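Local coordinates for fructose 1-phosphate kinase (Staphylococcus aureus, PDB 2JG5), which probably catalyses the ATP-dependent phosphorylation of fructose 1-phosphate to fructose 1,6-bisphosphate, as a carbohydrate kinase of the PfkB family, at residues A[230-235]-A[264-269]; A[268-273]-A[296-301]; A[176-181]-A[212-217]. All coordinates share one frame; numbering follows the deposited sequence.

Following the chain from its N terminus, contact 3 comes first: residues 176-181 meet 212-217 after a connection carrying helices 182-188 and 196-208. Strand 214-217 leads through strand 223-226 to strand 230-235, where contact 1 opens; it closes at 264-269, past helix 247-260. Contact 2 starts on the same helix, sharing Ala268 and Phe269, and closes at 296-301 after helix 288-295. The three loops follow in series and none nests inside another. Contact 3 joins the large parallel sheet to the small antiparallel one, while contacts 1 and 2 pack helix 265-280 on two neighbouring strands of the latter. Phe269 also packs against Ile215 of contact 3.

Contact 1: A[230-235]-A[264-269]; sequences ISIKAV and SIEKAF. Unlike the reference sequence in segment 264-269: Ser264 (reference Thr).
Ala234 and Ile232 receive the ring of Phe269, which reaches from the helix to the strand. The methyl CB of Ala234 lies 3.4 Å from Phe269 CE2, obliquely to the ring, and Ile232 CG2 is 3.8 Å from Phe269 CD2. A small alanine suits this spot because it lets the large ring come close to the backbone. Phe269 gains its reach from a first torsion of -178°, which sets CG opposite the backbone N.

The other branch of Ile232 reaches the first turn of the helix. Its CD1 touches Ile265 CG2 at 3.6 Å and the aliphatic CG of Glu266 at 3.8 Å, the side chains of Ile232 and Glu266 meeting nearly at right angles. Ile230 CD1 also meets Glu266 OE2 at 3.8 Å. Every second residue of the strand, Ile230, Ile232 and Ala234, faces the helix.

Behind this layer, Ser264 is the N-cap: its OG accepts from Lys267 N at 2.9 Å, a nearly straight bond of 168°, and fixes the helix start that carries Ile265 and Glu266. Met255 of helix 247-260 and Ala223 also touch Phe269.

The axes of the short helix and strand segments run 30° apart at 9.6 Å, separated by a mostly apolar layer. This is helix-on-sheet packing in the ribokinase-like alpha/beta fold, here against the small antiparallel sheet.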
loop_
_atom_site.group_PDB
_atom_site.type_symbol
_atom_site.label_atom_id
_atom_site.label_comp_id
_atom_site.label_asym_id
_atom_site.label_seq_id
_atom_site.Cartn_x
_atom_site.Cartn_y
_atom_site.Cartn_z
ATOM N N ILE A 230 38.588 25.101 -11.818
ATOM C CA ILE A 230 39.032 24.545 -10.536
ATOM C C ILE A 230 38.534 23.103 -10.307
ATOM O O ILE A 230 37.524 22.693 -10.861
ATOM C CB ILE A 230 38.581 25.460 -9.349
ATOM C CG1 ILE A 230 39.451 25.238 -8.108
ATOM C CG2 ILE A 230 37.088 25.273 -9.040
ATOM C CD1 ILE A 230 39.249 26.261 -6.995
ATOM N N SER A 231 39.260 22.338 -9.497
ATOM C CA SER A 231 38.714 21.111 -8.926
ATOM C C SER A 231 38.891 21.095 -7.413
ATOM O O SER A 231 39.893 21.567 -6.898
ATOM C CB SER A 231 39.309 19.862 -9.575
ATOM O OG SER A 231 40.706 19.824 -9.409
ATOM N N ILE A 232 37.909 20.568 -6.698
ATOM C CA ILE A 232 37.926 20.616 -5.238
ATOM C C ILE A 232 37.777 19.221 -4.638
ATOM O O ILE A 232 37.018 18.374 -5.145
ATOM C CB ILE A 232 36.826 21.570 -4.675
ATOM C CG1 ILE A 232 37.006 22.984 -5.236
ATOM C CG2 ILE A 232 36.860 21.619 -3.127
ATOM C CD1 ILE A 232 35.716 23.716 -5.477
ATOM N N LYS A 233 38.519 18.982 -3.563
ATOM C CA LYS A 233 38.417 17.718 -2.849
ATOM C C LYS A 233 37.712 17.909 -1.519
ATOM O O LYS A 233 38.141 18.709 -0.680
ATOM C CB LYS A 233 39.794 17.076 -2.658
ATOM C CG LYS A 233 39.771 15.729 -1.939
ATOM C CD LYS A 233 39.031 14.660 -2.731
ATOM C CE LYS A 233 38.772 13.416 -1.903
ATOM N NZ LYS A 233 39.992 12.562 -1.760
ATOM N N ALA A 234 36.615 17.181 -1.345
ATOM C CA ALA A 234 35.934 17.114 -0.058
ATOM C C ALA A 234 36.239 15.777 0.608
ATOM O O ALA A 234 36.248 14.723 -0.046
ATOM C CB ALA A 234 34.450 17.293 -0.229
ATOM N N VAL A 235 36.515 15.826 1.904
ATOM C CA VAL A 235 36.758 14.623 2.677
ATOM C C VAL A 235 35.831 14.651 3.899
ATOM O O VAL A 235 35.903 15.560 4.729
ATOM C CB VAL A 235 38.256 14.517 3.084
ATOM C CG1 VAL A 235 38.432 13.632 4.296
ATOM C CG2 VAL A 235 39.108 14.012 1.916
ATOM N N SER A 264 29.768 30.203 -1.662
ATOM C CA SER A 264 30.822 29.949 -2.644
ATOM C C SER A 264 30.675 28.531 -3.153
ATOM O O SER A 264 30.120 27.665 -2.465
ATOM C CB SER A 264 32.197 30.104 -2.000
ATOM O OG SER A 264 32.508 28.957 -1.216
ATOM N N ILE A 265 31.177 28.285 -4.357
ATOM C CA ILE A 265 31.250 26.927 -4.884
ATOM C C ILE A 265 31.819 25.974 -3.813
ATOM O O ILE A 265 31.219 24.927 -3.534
ATOM C CB ILE A 265 32.027 26.879 -6.233
ATOM C CG1 ILE A 265 31.047 27.075 -7.384
ATOM C CG2 ILE A 265 32.740 25.551 -6.432
ATOM C CD1 ILE A 265 31.663 27.756 -8.599
ATOM N N GLU A 266 32.930 26.376 -3.194
ATOM C CA GLU A 266 33.629 25.569 -2.187
ATOM C C GLU A 266 32.759 25.222 -0.982
ATOM O O GLU A 266 32.698 24.064 -0.563
ATOM C CB GLU A 266 34.899 26.281 -1.689
ATOM C CG GLU A 266 36.046 26.340 -2.683
ATOM C CD GLU A 266 35.981 27.550 -3.621
ATOM O OE1 GLU A 266 35.008 28.335 -3.553
ATOM O OE2 GLU A 266 36.922 27.717 -4.432
ATOM N N LYS A 267 32.105 26.229 -0.413
ATOM C CA LYS A 267 31.280 26.016 0.767
ATOM C C LYS A 267 29.986 25.292 0.433
ATOM O O LYS A 267 29.511 24.476 1.228
ATOM C CB LYS A 267 31.014 27.335 1.482
ATOM C CG LYS A 267 32.257 27.914 2.141
ATOM C CD LYS A 267 32.500 27.271 3.485
ATOM C CE LYS A 267 33.892 27.554 3.997
ATOM N NZ LYS A 267 33.884 27.487 5.475
ATOM N N ALA A 268 29.431 25.587 -0.744
ATOM C CA ALA A 268 28.249 24.879 -1.253
ATOM C C ALA A 268 28.563 23.398 -1.391
ATOM O O ALA A 268 27.755 22.545 -1.014
ATOM C CB ALA A 268 27.810 25.454 -2.577
ATOM N N PHE A 269 29.755 23.108 -1.913
ATOM C CA PHE A 269 30.243 21.738 -2.092
ATOM C C PHE A 269 30.444 21.061 -0.738
ATOM O O PHE A 269 29.995 19.927 -0.539
ATOM C CB PHE A 269 31.528 21.734 -2.929
ATOM C CG PHE A 269 32.084 20.353 -3.216
ATOM C CD1 PHE A 269 31.280 19.347 -3.766
ATOM C CD2 PHE A 269 33.429 20.075 -2.978
ATOM C CE1 PHE A 269 31.807 18.079 -4.043
ATOM C CE2 PHE A 269 33.965 18.817 -3.268
ATOM C CZ PHE A 269 33.153 17.819 -3.791
#

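Contact 2: A[268-273]-A[296-301]; sequences AFQQAV and SQVTIS
Gln270 and the pair Val298 and Ile300 make most of this contact, and the glutamine does two jobs along its length. Its CB packs on Ile300 CG1 at 3.7 Å. One bond further out, CG lies between two aliphatic neighbours, 3.8 Å from Ile300 CG1 and 3.9 Å from Val298 CG1. With a first torsion of -165° and an extended chain beyond CG, the side chain runs past Val298 in the opposite sense and brings its amide to the backbone there. NE2 then donates to Val298 O at 3.1 Å with an N-H...O angle of 165°. The acceptor lies in the amide plane of Gln270, whereas the donor stands 25° out of the carbonyl plane of Val298. Glutamine fits because its methylenes can lie on apolar groups while its tip supplies a donor to a main-chain oxygen just ahead of strand 299-303.

The flanks are purely apolar. One turn further along the helix, Val273 CG1 meets Val298 CG1 at 4.1 Å. Nearby, Ile300 CD1 comes within 4.0 Å of Phe269 CD2, approaching the ring obliquely, and Val273 CG2 lies over one face of that ring, toward its rim. Branching at CB in Val273, Val298 and Ile300 sets methyl groups close to the backbone, which suits close packing.

Ile300 and Val298 both direct their side chains to the helix, and Ile300 also touches Ile232 of the adjoining strand 230-235, to which Thr299 and Ser301 are bonded through their backbones. Helix 265-280 thus lies on one face of the antiparallel sheet, meeting its outermost strand 299-303 here, with helix 247-260 packed beside it.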
loop_
_atom_site.group_PDB
_atom_site.type_symbol
_atom_site.label_atom_id
_atom_site.label_comp_id
_atom_site.label_asym_id
_atom_site.label_seq_id
_atom_site.Cartn_x
_atom_site.Cartn_y
_atom_site.Cartn_z
ATOM N N ALA A 268 29.431 25.587 -0.744
ATOM C CA ALA A 268 28.249 24.879 -1.253
ATOM C C ALA A 268 28.563 23.398 -1.391
ATOM O O ALA A 268 27.755 22.545 -1.014
ATOM C CB ALA A 268 27.810 25.454 -2.577
ATOM N N PHE A 269 29.755 23.108 -1.913
ATOM C CA PHE A 269 30.243 21.738 -2.092
ATOM C C PHE A 269 30.444 21.061 -0.738
ATOM O O PHE A 269 29.995 19.927 -0.539
ATOM C CB PHE A 269 31.528 21.734 -2.929
ATOM C CG PHE A 269 32.084 20.353 -3.216
ATOM C CD1 PHE A 269 31.280 19.347 -3.766
ATOM C CD2 PHE A 269 33.429 20.075 -2.978
ATOM C CE1 PHE A 269 31.807 18.079 -4.043
ATOM C CE2 PHE A 269 33.965 18.817 -3.268
ATOM C CZ PHE A 269 33.153 17.819 -3.791
ATOM N N GLN A 270 31.102 21.765 0.185
ATOM C CA GLN A 270 31.207 21.333 1.583
ATOM C C GLN A 270 29.840 20.976 2.191
ATOM O O GLN A 270 29.693 19.917 2.815
ATOM C CB GLN A 270 31.865 22.427 2.426
ATOM C CG GLN A 270 32.343 21.950 3.775
ATOM C CD GLN A 270 32.676 23.088 4.714
ATOM O OE1 GLN A 270 32.016 24.133 4.709
ATOM N NE2 GLN A 270 33.687 22.890 5.533
ATOM N N GLN A 271 28.860 21.866 2.015
ATOM C CA GLN A 271 27.480 21.625 2.446
ATOM C C GLN A 271 26.913 20.361 1.786
ATOM O O GLN A 271 26.268 19.547 2.442
ATOM C CB GLN A 271 26.600 22.843 2.124
ATOM C CG GLN A 271 25.112 22.651 2.373
ATOM C CD GLN A 271 24.441 23.922 2.821
ATOM O OE1 GLN A 271 24.490 24.276 3.999
ATOM N NE2 GLN A 271 23.799 24.624 1.885
ATOM N N ALA A 272 27.194 20.206 0.492
ATOM C CA ALA A 272 26.771 19.062 -0.298
ATOM C C ALA A 272 27.262 17.738 0.293
ATOM O O ALA A 272 26.466 16.813 0.496
ATOM C CB ALA A 272 27.235 19.224 -1.730
ATOM N N VAL A 273 28.561 17.668 0.594
ATOM C CA VAL A 273 29.179 16.467 1.173
ATOM C C VAL A 273 28.713 16.199 2.614
ATOM O O VAL A 273 28.474 15.045 2.998
ATOM C CB VAL A 273 30.736 16.481 1.030
ATOM C CG1 VAL A 273 31.359 15.323 1.757
ATOM C CG2 VAL A 273 31.134 16.425 -0.450
ATOM N N SER A 296 31.306 21.235 9.637
ATOM C CA SER A 296 32.455 21.698 10.412
ATOM C C SER A 296 33.593 20.683 10.289
ATOM O O SER A 296 34.766 21.019 10.472
ATOM C CB SER A 296 32.083 21.854 11.886
ATOM O OG SER A 296 30.860 22.544 12.032
ATOM N N GLN A 297 33.228 19.443 9.956
ATOM C CA GLN A 297 34.155 18.318 9.952
ATOM C C GLN A 297 34.646 17.971 8.555
ATOM O O GLN A 297 35.631 17.249 8.398
ATOM C CB GLN A 297 33.486 17.095 10.581
ATOM C CG GLN A 297 33.117 17.275 12.049
ATOM C CD GLN A 297 32.446 16.051 12.628
ATOM O OE1 GLN A 297 31.362 15.659 12.194
ATOM N NE2 GLN A 297 33.091 15.434 13.615
ATOM N N VAL A 298 33.947 18.473 7.544
ATOM C CA VAL A 298 34.308 18.204 6.160
ATOM C C VAL A 298 35.464 19.118 5.778
ATOM O O VAL A 298 35.397 20.338 5.952
ATOM C CB VAL A 298 33.091 18.382 5.195
ATOM C CG1 VAL A 298 33.512 18.240 3.732
ATOM C CG2 VAL A 298 31.996 17.382 5.527
ATOM N N THR A 299 36.535 18.512 5.287
ATOM C CA THR A 299 37.681 19.270 4.800
ATOM C C THR A 299 37.531 19.587 3.315
ATOM O O THR A 299 37.064 18.750 2.529
ATOM C CB THR A 299 38.981 18.515 5.052
ATOM O OG1 THR A 299 39.055 18.193 6.444
ATOM C CG2 THR A 299 40.184 19.367 4.675
ATOM N N ILE A 300 37.923 20.808 2.955
ATOM C CA ILE A 300 37.869 21.300 1.580
ATOM C C ILE A 300 39.277 21.652 1.123
ATOM O O ILE A 300 40.004 22.364 1.819
ATOM C CB ILE A 300 36.917 22.533 1.465
ATOM C CG1 ILE A 300 35.444 22.111 1.593
ATOM C CG2 ILE A 300 37.179 23.365 0.193
ATOM C CD1 ILE A 300 34.983 21.001 0.642
ATOM N N SER A 301 39.664 21.137 -0.037
ATOM C CA SER A 301 40.973 21.421 -0.601
ATOM C C SER A 301 40.867 21.632 -2.094
ATOM O O SER A 301 40.114 20.930 -2.774
ATOM C CB SER A 301 41.927 20.266 -0.319
ATOM O OG SER A 301 42.013 20.041 1.073
#

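Contact 3: A[176-181]-A[212-217]; sequences LFIKPN and QSVIVS
Ile215 N donates to Ile178 O and Ser217 N to Pro180 O, each at 3.1 Å, joining two segments that run in nearly the same direction, 26° apart. A weak bond from Ile178 N to Ser213 O adds little, and CA-H...O contacts such as that from Lys179 CA to Ile215 O fill the spacing between them. Pro180 has no N-H to offer, but its carbonyl remains a good acceptor.

At the start of the pairing, Ser213 OG donates to Leu176 O at 2.7 Å, a short side-chain link. Gln212 crosses Leu176 at a slant, with its NE2 bonded to His174 O.

Phe177 and Ile215 lie on one side of the paired segments. A first torsion of 69° holds Phe177 CG between the backbone N and the carbonyl carbon, and Ile215 CD1 sits over one face of the ring, toward its rim, in a CH-pi contact of 4.2 Å to the ring centroid. On the other side, Ile178 CG1 lies 4.0 Å from Val214 CG2, the side chains pointing the same way, while Pro180 CD touches Val214 CG1 at 3.8 Å. Val214 packs on Leu206 and Val207 of helix 196-208, whereas Phe177 and Ile215 meet Met255 of helix 247-260.

Further on, one water bridges Lys179 NZ, 3.0 Å away, and Ser217 OG, 2.8 Å away. The flexible lysine bends at chi3 and chi4, which brings NZ over to Ser217. Asn181 N-caps helix 182-188, its OD1 accepting from Glu184 N.

The whole resembles a beta-alpha-beta connection, with helices 182-188 and 196-208 between the strands; here it carries the parallel sheet of the ribokinase-like fold on into the antiparallel strands beginning with 214-217.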
loop_
_atom_site.group_PDB
_atom_site.type_symbol
_atom_site.label_atom_id
_atom_site.label_comp_id
_atom_site.label_asym_id
_atom_site.label_seq_id
_atom_site.Cartn_x
_atom_site.Cartn_y
_atom_site.Cartn_z
ATOM N N LEU A 176 24.003 22.490 -15.109
ATOM C CA LEU A 176 24.791 23.203 -14.111
ATOM C C LEU A 176 25.805 22.276 -13.456
ATOM O O LEU A 176 26.958 22.634 -13.296
ATOM C CB LEU A 176 23.881 23.823 -13.062
ATOM C CG LEU A 176 24.588 24.520 -11.907
ATOM C CD1 LEU A 176 25.180 25.844 -12.378
ATOM C CD2 LEU A 176 23.615 24.716 -10.750
ATOM N N PHE A 177 25.339 21.104 -13.042
ATOM C CA PHE A 177 26.201 19.963 -12.754
ATOM C C PHE A 177 25.471 18.639 -12.968
ATOM O O PHE A 177 24.241 18.575 -12.935
ATOM C CB PHE A 177 26.827 20.031 -11.347
ATOM C CG PHE A 177 25.850 19.846 -10.216
ATOM C CD1 PHE A 177 25.624 18.586 -9.675
ATOM C CD2 PHE A 177 25.195 20.944 -9.659
ATOM C CE1 PHE A 177 24.735 18.414 -8.612
ATOM C CE2 PHE A 177 24.306 20.789 -8.596
ATOM C CZ PHE A 177 24.075 19.516 -8.067
ATOM N N ILE A 178 26.264 17.599 -13.225
ATOM C CA ILE A 178 25.830 16.207 -13.128
ATOM C C ILE A 178 26.585 15.518 -11.971
ATOM O O ILE A 178 27.575 16.055 -11.468
ATOM C CB ILE A 178 26.043 15.457 -14.448
ATOM C CG1 ILE A 178 27.480 15.679 -14.956
ATOM C CG2 ILE A 178 24.990 15.909 -15.461
ATOM C CD1 ILE A 178 27.918 14.729 -16.043
ATOM N N LYS A 179 26.125 14.339 -11.551
ATOM C CA LYS A 179 26.719 13.683 -10.379
ATOM C C LYS A 179 27.030 12.182 -10.541
ATOM O O LYS A 179 26.449 11.349 -9.850
ATOM C CB LYS A 179 25.857 13.937 -9.124
ATOM C CG LYS A 179 26.612 13.732 -7.815
ATOM C CD LYS A 179 25.723 13.739 -6.585
ATOM C CE LYS A 179 24.875 12.488 -6.506
ATOM N NZ LYS A 179 25.711 11.267 -6.287
ATOM N N PRO A 180 27.970 11.828 -11.434
ATOM C CA PRO A 180 28.264 10.403 -11.554
ATOM C C PRO A 180 29.113 9.880 -10.391
ATOM O O PRO A 180 29.680 10.658 -9.622
ATOM C CB PRO A 180 29.058 10.326 -12.856
ATOM C CG PRO A 180 29.782 11.636 -12.912
ATOM C CD PRO A 180 28.803 12.639 -12.344
ATOM N N ASN A 181 29.187 8.565 -10.253
ATOM C CA ASN A 181 30.169 8.003 -9.330
ATOM C C ASN A 181 31.461 7.637 -10.055
ATOM O O ASN A 181 31.502 7.567 -11.291
ATOM C CB ASN A 181 29.602 6.841 -8.493
ATOM C CG ASN A 181 28.938 5.774 -9.334
ATOM O OD1 ASN A 181 29.545 5.196 -10.243
ATOM N ND2 ASN A 181 27.685 5.486 -9.017
ATOM N N GLN A 212 28.568 22.150 -17.037
ATOM C CA GLN A 212 29.107 23.375 -16.452
ATOM C C GLN A 212 30.043 23.042 -15.293
ATOM O O GLN A 212 31.034 23.736 -15.053
ATOM C CB GLN A 212 27.981 24.308 -15.993
ATOM C CG GLN A 212 27.291 25.076 -17.129
ATOM C CD GLN A 212 26.250 26.069 -16.617
ATOM O OE1 GLN A 212 26.553 26.961 -15.817
ATOM N NE2 GLN A 212 25.016 25.913 -17.073
ATOM N N SER A 213 29.717 21.960 -14.588
ATOM C CA SER A 213 30.562 21.402 -13.544
ATOM C C SER A 213 30.129 19.963 -13.272
ATOM O O SER A 213 29.103 19.515 -13.785
ATOM C CB SER A 213 30.484 22.238 -12.269
ATOM O OG SER A 213 29.157 22.348 -11.803
ATOM N N VAL A 214 30.919 19.241 -12.481
ATOM C CA VAL A 214 30.672 17.826 -12.218
ATOM C C VAL A 214 31.060 17.522 -10.782
ATOM O O VAL A 214 32.151 17.885 -10.350
ATOM C CB VAL A 214 31.512 16.898 -13.157
ATOM C CG1 VAL A 214 31.298 15.421 -12.824
ATOM C CG2 VAL A 214 31.204 17.154 -14.625
ATOM N N ILE A 215 30.160 16.873 -10.050
ATOM C CA ILE A 215 30.496 16.300 -8.747
ATOM C C ILE A 215 30.646 14.801 -8.912
ATOM O O ILE A 215 29.759 14.137 -9.441
ATOM C CB ILE A 215 29.434 16.590 -7.668
ATOM C CG1 ILE A 215 29.308 18.091 -7.431
ATOM C CG2 ILE A 215 29.795 15.889 -6.365
ATOM C CD1 ILE A 215 28.087 18.474 -6.601
ATOM N N VAL A 216 31.785 14.276 -8.483
ATOM C CA VAL A 216 32.029 12.850 -8.581
ATOM C C VAL A 216 32.027 12.266 -7.175
ATOM O O VAL A 216 32.855 12.631 -6.327
ATOM C CB VAL A 216 33.337 12.522 -9.323
ATOM C CG1 VAL A 216 33.519 11.017 -9.436
ATOM C CG2 VAL A 216 33.339 13.143 -10.697
ATOM N N SER A 217 31.076 11.371 -6.936
ATOM C CA SER A 217 30.913 10.750 -5.643
ATOM C C SER A 217 31.939 9.640 -5.459
ATOM O O SER A 217 32.124 8.790 -6.334
ATOM C CB SER A 217 29.490 10.203 -5.506
ATOM O OG SER A 217 29.244 9.747 -4.183
HETATM O O HOH W 1 26.650 10.424 -3.556
#